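Glycosyl hydrolase, family 8 (Clostridium perfringens, PDB 3REN) acts as an alpha-amylase of glycosyl hydrolase family 8, built on an (alpha/alpha)6 barrel and probably cleaving alpha-linked glucans such as starch. Local coordinates at residues E154-Y159 / K187-I192; L174-M179 / G191-S196. All blocks are in the same frame, centred on the assembly; numbering follows the deposited sequence.

Running from the N terminus, the chain passes through 154-159, on strand 155-160, then through 174-179, at the start of helix 176-185, and finally along helix 188-201, which receives both earlier segments. Interaction 1 closes a loop with 27 residues between its segments, interaction 2 a shorter one with 11. Interaction 2 opens within the first loop, and its second segment runs four residues further along the helix, so the two loops cross; Gly191 and Ile192 belong to both. Their centres lie about 6 Å apart. Together they illustrate how one helix of an (alpha/alpha)6 barrel can pack both against a small antiparallel sheet and against the helix that precedes it in the chain.

Interaction 1. Residues E154-Y159 / K187-I192; sequences ETLVDY and KKWEGI
Glu154 and Leu156 rest on the first turns of helix 188-201, where a beta hairpin packs against a helix of the (alpha/alpha)6 barrel. Glu154 ends the hairpin turn between strands 151-152 and 155-160. Its backbone adopts a left-handed conformation, and its N is held by the side chain of Glu151. The Glu154 side chain sets off beside its own backbone N (chi1 -69°) and then runs extended, which carries the carboxylate across the backbone of Gly191. Since Gly191 has no side chain, Glu154 OE1 can come within 3.2 Å of Gly191 CA. One water ties the same two residues together: it donates to Gly191 O at 2.7 Å and, more weakly, to Glu154 OE2. No hydrogen bond runs directly between the segments, so this water, weakly held on the carboxylate side, makes the polar link, and the rest is van der Waals packing.

Ile192 supplies the next layer with two different branches. CG1 leaves beside the backbone N and its chain folds at the following bond (chi2 -74°), so that Ile192 CD1 meets the turn 3.6 Å from Glu154 O. The CG2 branch, opposite the backbone N, instead touches the leucine, with Leu156 CG 4.2 Å from Ile192 CG2. Trp189 leaves its helix heading away from the hairpin, yet the far end of its indole comes nearer to it. That ring is also bordered by Ala143 and Leu147 of helix 133-150 and by Leu182 of helix 176-185, so the hairpin meets a site where several helices converge. Leu156, which points toward the helix, reaches the tryptophan at its rim rather than over a face: the methyl Leu156 CD1 lies near the plane of the indole, 4.2 Å from Trp189 CZ3.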
ATOM      1  N   GLU A 154      -6.842 -10.521 -20.027  1.00 25.60           N
ATOM      2  CA  GLU A 154      -5.612  -9.979 -19.477  1.00 25.00           C
ATOM      3  C   GLU A 154      -5.758  -8.846 -18.450  1.00 23.70           C
ATOM      4  O   GLU A 154      -4.760  -8.251 -18.076  1.00 23.76           O
ATOM      5  CB  GLU A 154      -4.651  -9.604 -20.602  1.00 24.86           C
ATOM      6  CG  GLU A 154      -4.106 -10.822 -21.324  1.00 29.84           C
ATOM      7  CD  GLU A 154      -3.343 -10.452 -22.576  1.00 36.08           C
ATOM      8  OE1 GLU A 154      -2.193 -10.927 -22.741  1.00 37.67           O
ATOM      9  OE2 GLU A 154      -3.901  -9.671 -23.390  1.00 40.04           O
ATOM     10  N   THR A 155      -6.983  -8.554 -18.015  1.00 22.60           N
ATOM     11  CA  THR A 155      -7.246  -7.564 -16.955  1.00 22.04           C
ATOM     12  C   THR A 155      -7.597  -8.295 -15.632  1.00 20.50           C
ATOM     13  O   THR A 155      -8.462  -9.167 -15.628  1.00 19.36           O
ATOM     14  CB  THR A 155      -8.465  -6.684 -17.317  1.00 22.78           C
ATOM     15  OG1 THR A 155      -8.203  -5.979 -18.527  1.00 25.90           O
ATOM     16  CG2 THR A 155      -8.815  -5.664 -16.213  1.00 22.91           C
ATOM     17  N   LEU A 156      -6.936  -7.926 -14.538  1.00 18.07           N
ATOM     18  CA  LEU A 156      -7.306  -8.377 -13.194  1.00 17.44           C
ATOM     19  C   LEU A 156      -8.376  -7.463 -12.583  1.00 17.47           C
ATOM     20  O   LEU A 156      -8.197  -6.236 -12.490  1.00 17.71           O
ATOM     21  CB  LEU A 156      -6.069  -8.413 -12.258  1.00 16.93           C
ATOM     22  CG  LEU A 156      -4.844  -9.236 -12.645  1.00 16.05           C
ATOM     23  CD1 LEU A 156      -3.855  -9.352 -11.461  1.00 12.07           C
ATOM     24  CD2 LEU A 156      -5.322 -10.630 -13.062  1.00 16.45           C
ATOM     25  N   VAL A 157      -9.481  -8.053 -12.162  1.00 16.43           N
ATOM     26  CA  VAL A 157     -10.511  -7.286 -11.472  1.00 16.10           C
ATOM     27  C   VAL A 157     -10.222  -7.267  -9.983  1.00 15.96           C
ATOM     28  O   VAL A 157      -9.468  -8.147  -9.481  1.00 15.69           O
ATOM     29  CB  VAL A 157     -11.934  -7.847 -11.777  1.00 16.25           C
ATOM     30  CG1 VAL A 157     -12.139  -7.890 -13.306  1.00 17.45           C
ATOM     31  CG2 VAL A 157     -12.104  -9.223 -11.178  1.00 15.98           C
ATOM     32  N   ASP A 158     -10.822  -6.290  -9.296  1.00 14.71           N
ATOM     33  CA  ASP A 158     -10.501  -5.981  -7.927  1.00 16.15           C
ATOM     34  C   ASP A 158     -10.944  -7.044  -6.963  1.00 16.88           C
ATOM     35  O   ASP A 158     -10.225  -7.335  -6.012  1.00 17.10           O
ATOM     36  CB  ASP A 158     -11.205  -4.700  -7.453  1.00 14.90           C
ATOM     37  CG  ASP A 158     -10.666  -3.429  -8.105  1.00 16.55           C
ATOM     38  OD1 ASP A 158      -9.584  -3.436  -8.768  1.00 15.34           O
ATOM     39  OD2 ASP A 158     -11.348  -2.391  -7.932  1.00 16.13           O
ATOM     40  N   TYR A 159     -12.175  -7.532  -7.138  1.00 17.18           N
ATOM     41  CA  TYR A 159     -12.900  -8.214  -6.046  1.00 17.27           C
ATOM     42  C   TYR A 159     -13.154  -9.655  -6.450  1.00 17.11           C
ATOM     43  O   TYR A 159     -13.480  -9.927  -7.596  1.00 14.73           O
ATOM     44  CB  TYR A 159     -14.229  -7.466  -5.714  1.00 18.91           C
ATOM     45  CG  TYR A 159     -15.113  -8.223  -4.727  1.00 20.49           C
ATOM     46  CD1 TYR A 159     -15.034  -8.007  -3.360  1.00 23.11           C
ATOM     47  CD2 TYR A 159     -15.973  -9.217  -5.184  1.00 23.66           C
ATOM     48  CE1 TYR A 159     -15.839  -8.731  -2.484  1.00 25.80           C
ATOM     49  CE2 TYR A 159     -16.739  -9.938  -4.344  1.00 24.44           C
ATOM     50  CZ  TYR A 159     -16.691  -9.705  -3.009  1.00 25.96           C
ATOM     51  OH  TYR A 159     -17.500 -10.502  -2.232  1.00 28.82           O
ATOM     52  N   LYS A 187       6.247 -16.375 -18.507  1.00 30.24           N
ATOM     53  CA  LYS A 187       5.901 -15.490 -19.581  1.00 29.95           C
ATOM     54  C   LYS A 187       4.425 -15.168 -19.685  1.00 28.72           C
ATOM     55  O   LYS A 187       4.095 -14.143 -20.152  1.00 28.94           O
ATOM     56  CB  LYS A 187       6.539 -15.925 -20.902  1.00 30.38           C
ATOM     57  CG  LYS A 187       5.653 -15.857 -22.129  1.00 32.79           C
ATOM     58  N   LYS A 188       3.545 -16.021 -19.218  1.00 27.83           N
ATOM     59  CA  LYS A 188       2.103 -15.662 -19.251  1.00 26.37           C
ATOM     60  C   LYS A 188       1.829 -14.312 -18.569  1.00 25.38           C
ATOM     61  O   LYS A 188       0.846 -13.650 -18.880  1.00 24.54           O
ATOM     62  CB  LYS A 188       1.191 -16.735 -18.652  1.00 27.29           C
ATOM     63  CG  LYS A 188       1.527 -17.173 -17.235  1.00 27.94           C
ATOM     64  CD  LYS A 188       0.747 -18.445 -16.846  1.00 28.57           C
ATOM     65  CE  LYS A 188       1.371 -19.034 -15.581  1.00 29.89           C
ATOM     66  NZ  LYS A 188       0.536 -20.073 -14.915  1.00 29.21           N
ATOM     67  N   TRP A 189       2.703 -13.908 -17.645  1.00 23.15           N
ATOM     68  CA  TRP A 189       2.506 -12.635 -16.935  1.00 21.87           C
ATOM     69  C   TRP A 189       2.890 -11.383 -17.720  1.00 21.48           C
ATOM     70  O   TRP A 189       2.552 -10.271 -17.291  1.00 21.33           O
ATOM     71  CB  TRP A 189       3.154 -12.647 -15.558  1.00 20.63           C
ATOM     72  CG  TRP A 189       2.315 -13.419 -14.572  1.00 18.20           C
ATOM     73  CD1 TRP A 189       2.425 -14.747 -14.268  1.00 15.99           C
ATOM     74  CD2 TRP A 189       1.224 -12.915 -13.809  1.00 16.06           C
ATOM     75  NE1 TRP A 189       1.462 -15.091 -13.340  1.00 16.82           N
ATOM     76  CE2 TRP A 189       0.722 -13.984 -13.036  1.00 15.92           C
ATOM     77  CE3 TRP A 189       0.634 -11.635 -13.673  1.00 16.40           C
ATOM     78  CZ2 TRP A 189      -0.372 -13.838 -12.154  1.00 15.95           C
ATOM     79  CZ3 TRP A 189      -0.445 -11.493 -12.794  1.00 16.23           C
ATOM     80  CH2 TRP A 189      -0.934 -12.588 -12.045  1.00 14.60           C
ATOM     81  N   GLU A 190       3.580 -11.558 -18.860  1.00 22.19           N
ATOM     82  CA  GLU A 190       3.938 -10.433 -19.760  1.00 21.42           C
ATOM     83  C   GLU A 190       2.720  -9.780 -20.360  1.00 21.17           C
ATOM     84  O   GLU A 190       2.637  -8.538 -20.443  1.00 20.63           O
ATOM     85  CB  GLU A 190       4.872 -10.883 -20.890  1.00 22.36           C
ATOM     86  CG  GLU A 190       6.247 -11.288 -20.375  1.00 25.18           C
ATOM     87  CD  GLU A 190       7.208 -11.723 -21.479  1.00 32.06           C
ATOM     88  OE1 GLU A 190       6.796 -11.814 -22.677  1.00 32.40           O
ATOM     89  OE2 GLU A 190       8.393 -11.958 -21.120  1.00 34.27           O
ATOM     90  N   GLY A 191       1.775 -10.617 -20.791  1.00 19.80           N
ATOM     91  CA  GLY A 191       0.522 -10.123 -21.322  1.00 18.93           C
ATOM     92  C   GLY A 191      -0.265  -9.354 -20.268  1.00 18.45           C
ATOM     93  O   GLY A 191      -0.908  -8.346 -20.577  1.00 17.78           O
ATOM     94  N   ILE A 192      -0.232  -9.835 -19.026  1.00 17.81           N
ATOM     95  CA  ILE A 192      -0.948  -9.159 -17.936  1.00 17.61           C
ATOM     96  C   ILE A 192      -0.301  -7.808 -17.656  1.00 16.52           C
ATOM     97  O   ILE A 192      -1.015  -6.807 -17.532  1.00 16.49           O
ATOM     98  CB  ILE A 192      -0.980  -9.998 -16.611  1.00 17.10           C
ATOM     99  CG1 ILE A 192      -1.618 -11.378 -16.848  1.00 20.94           C
ATOM    100  CG2 ILE A 192      -1.771  -9.283 -15.578  1.00 16.39           C
ATOM    101  CD1 ILE A 192      -3.115 -11.322 -17.006  1.00 19.23           C
TER
HETATM  102  O   HOH W   1      -1.736  -7.742 -23.027  1.00 31.64           O

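Interaction 2. Residues L174-M179 / G191-S196; sequences LDLPTM and GIYEKS
Two successive helices of the (alpha/alpha)6 barrel meet as a helical hairpin, with Met179 and Leu176 of helix 176-185 against Ser196 and Tyr193 of helix 188-201. The first helix is N-capped by Asp175, whose OD1 accepts a weak bond from Thr178 N. Met179, built as selenomethionine, extends across the interface until its SE lies 3.2 Å from Ser196 OG, with its terminal methyl equally near that oxygen. Leu174 approaches the same hydroxyl from its CD2 branch, at 3.6 Å from Ser196 OG. Leu176 CD1 packs 3.9 Å from Ser196 CB, on the side turned away from the hydroxyl.

Tyr193 sends its ring opposite its own backbone N (chi1 -177°), towards the start of the other helix. The ring presents an edge: Leu176 O sits in its plane, 3.5 Å from Tyr193 CE2, and Met179 CB approaches the neighbouring CD2. The side chains of Leu176 and Tyr193 cross at about a right angle, while the phenol hydroxyl bonds with Glu246 beyond the pair.

No hydrogen bond joins the two segments. Ser196 OG donates within its own helix to Ile192 O at 2.8 Å, from 41° above the carbonyl plane, and that oxygen also receives Ser196 N. The buried serine thus finds an acceptor for its hydroxyl within its own helix, while its oxygen faces selenium and methyl groups, which is compatible with an apolar interface.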
ATOM      1  N   LEU A 174      -3.159  -2.249  -9.904  1.00 15.07           N
ATOM      2  CA  LEU A 174      -2.309  -2.772 -10.986  1.00 16.17           C
ATOM      3  C   LEU A 174      -0.835  -2.638 -10.614  1.00 17.50           C
ATOM      4  O   LEU A 174      -0.145  -1.671 -11.018  1.00 17.71           O
ATOM      5  CB  LEU A 174      -2.627  -2.110 -12.335  1.00 15.86           C
ATOM      6  CG  LEU A 174      -4.085  -2.320 -12.751  1.00 15.95           C
ATOM      7  CD1 LEU A 174      -4.382  -1.403 -13.902  1.00 16.21           C
ATOM      8  CD2 LEU A 174      -4.368  -3.787 -13.098  1.00 16.86           C
ATOM      9  N   ASP A 175      -0.378  -3.622  -9.818  1.00 17.10           N
ATOM     10  CA  ASP A 175       0.938  -3.634  -9.204  1.00 16.80           C
ATOM     11  C   ASP A 175       1.962  -4.089 -10.253  1.00 16.65           C
ATOM     12  O   ASP A 175       2.376  -5.238 -10.285  1.00 16.34           O
ATOM     13  CB  ASP A 175       0.875  -4.633  -8.053  1.00 17.39           C
ATOM     14  CG  ASP A 175       2.065  -4.576  -7.124  1.00 19.00           C
ATOM     15  OD1 ASP A 175       3.147  -4.082  -7.505  1.00 19.90           O
ATOM     16  OD2 ASP A 175       1.909  -5.074  -5.975  1.00 22.31           O
ATOM     17  N   LEU A 176       2.396  -3.152 -11.047  1.00 16.44           N
ATOM     18  CA  LEU A 176       3.308  -3.411 -12.113  1.00 17.21           C
ATOM     19  C   LEU A 176       4.596  -4.085 -11.638  1.00 16.70           C
ATOM     20  O   LEU A 176       5.028  -4.968 -12.288  1.00 17.26           O
ATOM     21  CB  LEU A 176       3.670  -2.122 -12.841  1.00 18.37           C
ATOM     22  CG  LEU A 176       2.862  -1.699 -14.056  1.00 19.72           C
ATOM     23  CD1 LEU A 176       1.567  -2.283 -14.179  1.00 21.82           C
ATOM     24  CD2 LEU A 176       2.990  -0.309 -14.585  1.00 18.81           C
ATOM     25  N   PRO A 177       5.176  -3.677 -10.519  1.00 16.25           N
ATOM     26  CA  PRO A 177       6.419  -4.320 -10.078  1.00 16.91           C
ATOM     27  C   PRO A 177       6.236  -5.807  -9.795  1.00 16.02           C
ATOM     28  O   PRO A 177       7.106  -6.593 -10.153  1.00 16.07           O
ATOM     29  CB  PRO A 177       6.798  -3.562  -8.778  1.00 16.14           C
ATOM     30  CG  PRO A 177       6.136  -2.238  -8.972  1.00 17.58           C
ATOM     31  CD  PRO A 177       4.826  -2.549  -9.648  1.00 15.54           C
ATOM     32  N   THR A 178       5.129  -6.182  -9.166  1.00 15.82           N
ATOM     33  CA  THR A 178       4.856  -7.586  -8.901  1.00 15.29           C
ATOM     34  C   THR A 178       4.674  -8.331 -10.240  1.00 15.59           C
ATOM     35  O   THR A 178       5.199  -9.429 -10.420  1.00 15.75           O
ATOM     36  CB  THR A 178       3.603  -7.724  -8.016  1.00 16.46           C
ATOM     37  OG1 THR A 178       3.794  -6.992  -6.785  1.00 16.82           O
ATOM     38  CG2 THR A 178       3.327  -9.180  -7.708  1.00 13.32           C
HETATM   39  N   MSE A 179       3.945  -7.740 -11.186  1.00 14.27           N
HETATM   40  CA  MSE A 179       3.713  -8.403 -12.480  1.00 15.19           C
HETATM   41  C   MSE A 179       5.024  -8.595 -13.262  1.00 16.05           C
HETATM   42  O   MSE A 179       5.194  -9.585 -13.970  1.00 16.95           O
HETATM   43  CB  MSE A 179       2.664  -7.670 -13.336  1.00 13.56           C
HETATM   44  CG  MSE A 179       1.271  -7.714 -12.729  1.00 14.27           C
HETATM   45 SE   MSE A 179       0.203  -6.342 -13.599  1.00 15.96          SE
HETATM   46  CE  MSE A 179      -1.447  -6.431 -12.587  1.00 15.72           C
ATOM     47  N   GLY A 191       1.775 -10.617 -20.791  1.00 19.80           N
ATOM     48  CA  GLY A 191       0.522 -10.123 -21.322  1.00 18.93           C
ATOM     49  C   GLY A 191      -0.265  -9.354 -20.268  1.00 18.45           C
ATOM     50  O   GLY A 191      -0.908  -8.346 -20.577  1.00 17.78           O
ATOM     51  N   ILE A 192      -0.232  -9.835 -19.026  1.00 17.81           N
ATOM     52  CA  ILE A 192      -0.948  -9.159 -17.936  1.00 17.61           C
ATOM     53  C   ILE A 192      -0.301  -7.808 -17.656  1.00 16.52           C
ATOM     54  O   ILE A 192      -1.015  -6.807 -17.532  1.00 16.49           O
ATOM     55  CB  ILE A 192      -0.980  -9.998 -16.611  1.00 17.10           C
ATOM     56  CG1 ILE A 192      -1.618 -11.378 -16.848  1.00 20.94           C
ATOM     57  CG2 ILE A 192      -1.771  -9.283 -15.578  1.00 16.39           C
ATOM     58  CD1 ILE A 192      -3.115 -11.322 -17.006  1.00 19.23           C
ATOM     59  N   TYR A 193       1.042  -7.795 -17.539  1.00 16.78           N
ATOM     60  CA  TYR A 193       1.812  -6.562 -17.392  1.00 17.26           C
ATOM     61  C   TYR A 193       1.499  -5.550 -18.495  1.00 17.37           C
ATOM     62  O   TYR A 193       1.286  -4.362 -18.199  1.00 17.15           O
ATOM     63  CB  TYR A 193       3.341  -6.818 -17.361  1.00 16.55           C
ATOM     64  CG  TYR A 193       4.162  -5.547 -17.129  1.00 18.88           C
ATOM     65  CD1 TYR A 193       4.431  -4.652 -18.170  1.00 18.30           C
ATOM     66  CD2 TYR A 193       4.664  -5.241 -15.857  1.00 18.44           C
ATOM     67  CE1 TYR A 193       5.165  -3.518 -17.957  1.00 17.72           C
ATOM     68  CE2 TYR A 193       5.404  -4.103 -15.635  1.00 18.44           C
ATOM     69  CZ  TYR A 193       5.654  -3.250 -16.683  1.00 20.71           C
ATOM     70  OH  TYR A 193       6.411  -2.127 -16.463  1.00 22.45           O
ATOM     71  N   GLU A 194       1.496  -6.008 -19.748  1.00 17.84           N
ATOM     72  CA  GLU A 194       1.247  -5.136 -20.918  1.00 19.60           C
ATOM     73  C   GLU A 194      -0.169  -4.534 -20.899  1.00 19.17           C
ATOM     74  O   GLU A 194      -0.340  -3.341 -21.163  1.00 18.67           O
ATOM     75  CB  GLU A 194       1.472  -5.856 -22.255  1.00 20.18           C
ATOM     76  CG  GLU A 194       2.902  -6.358 -22.514  1.00 27.30           C
ATOM     77  CD  GLU A 194       3.948  -5.234 -22.698  1.00 36.80           C
ATOM     78  OE1 GLU A 194       3.706  -4.289 -23.495  1.00 39.73           O
ATOM     79  OE2 GLU A 194       5.032  -5.305 -22.064  1.00 41.65           O
ATOM     80  N   LYS A 195      -1.174  -5.352 -20.581  1.00 18.43           N
ATOM     81  CA  LYS A 195      -2.541  -4.841 -20.460  1.00 18.07           C
ATOM     82  C   LYS A 195      -2.717  -3.847 -19.297  1.00 17.64           C
ATOM     83  O   LYS A 195      -3.274  -2.754 -19.483  1.00 17.13           O
ATOM     84  CB  LYS A 195      -3.557  -5.974 -20.388  1.00 18.96           C
ATOM     85  CG  LYS A 195      -5.029  -5.521 -20.182  1.00 20.88           C
ATOM     86  CD  LYS A 195      -5.584  -4.720 -21.386  1.00 25.78           C
ATOM     87  CE  LYS A 195      -7.092  -4.502 -21.257  1.00 25.91           C
ATOM     88  NZ  LYS A 195      -7.612  -3.429 -22.163  1.00 30.19           N
ATOM     89  N   SER A 196      -2.239  -4.232 -18.116  1.00 17.38           N
ATOM     90  CA  SER A 196      -2.187  -3.365 -16.932  1.00 16.79           C
ATOM     91  C   SER A 196      -1.529  -2.012 -17.219  1.00 17.52           C
ATOM     92  O   SER A 196      -2.101  -0.945 -16.921  1.00 16.17           O
ATOM     93  CB  SER A 196      -1.425  -4.083 -15.804  1.00 16.81           C
ATOM     94  OG  SER A 196      -2.121  -5.275 -15.462  1.00 13.90           O
TER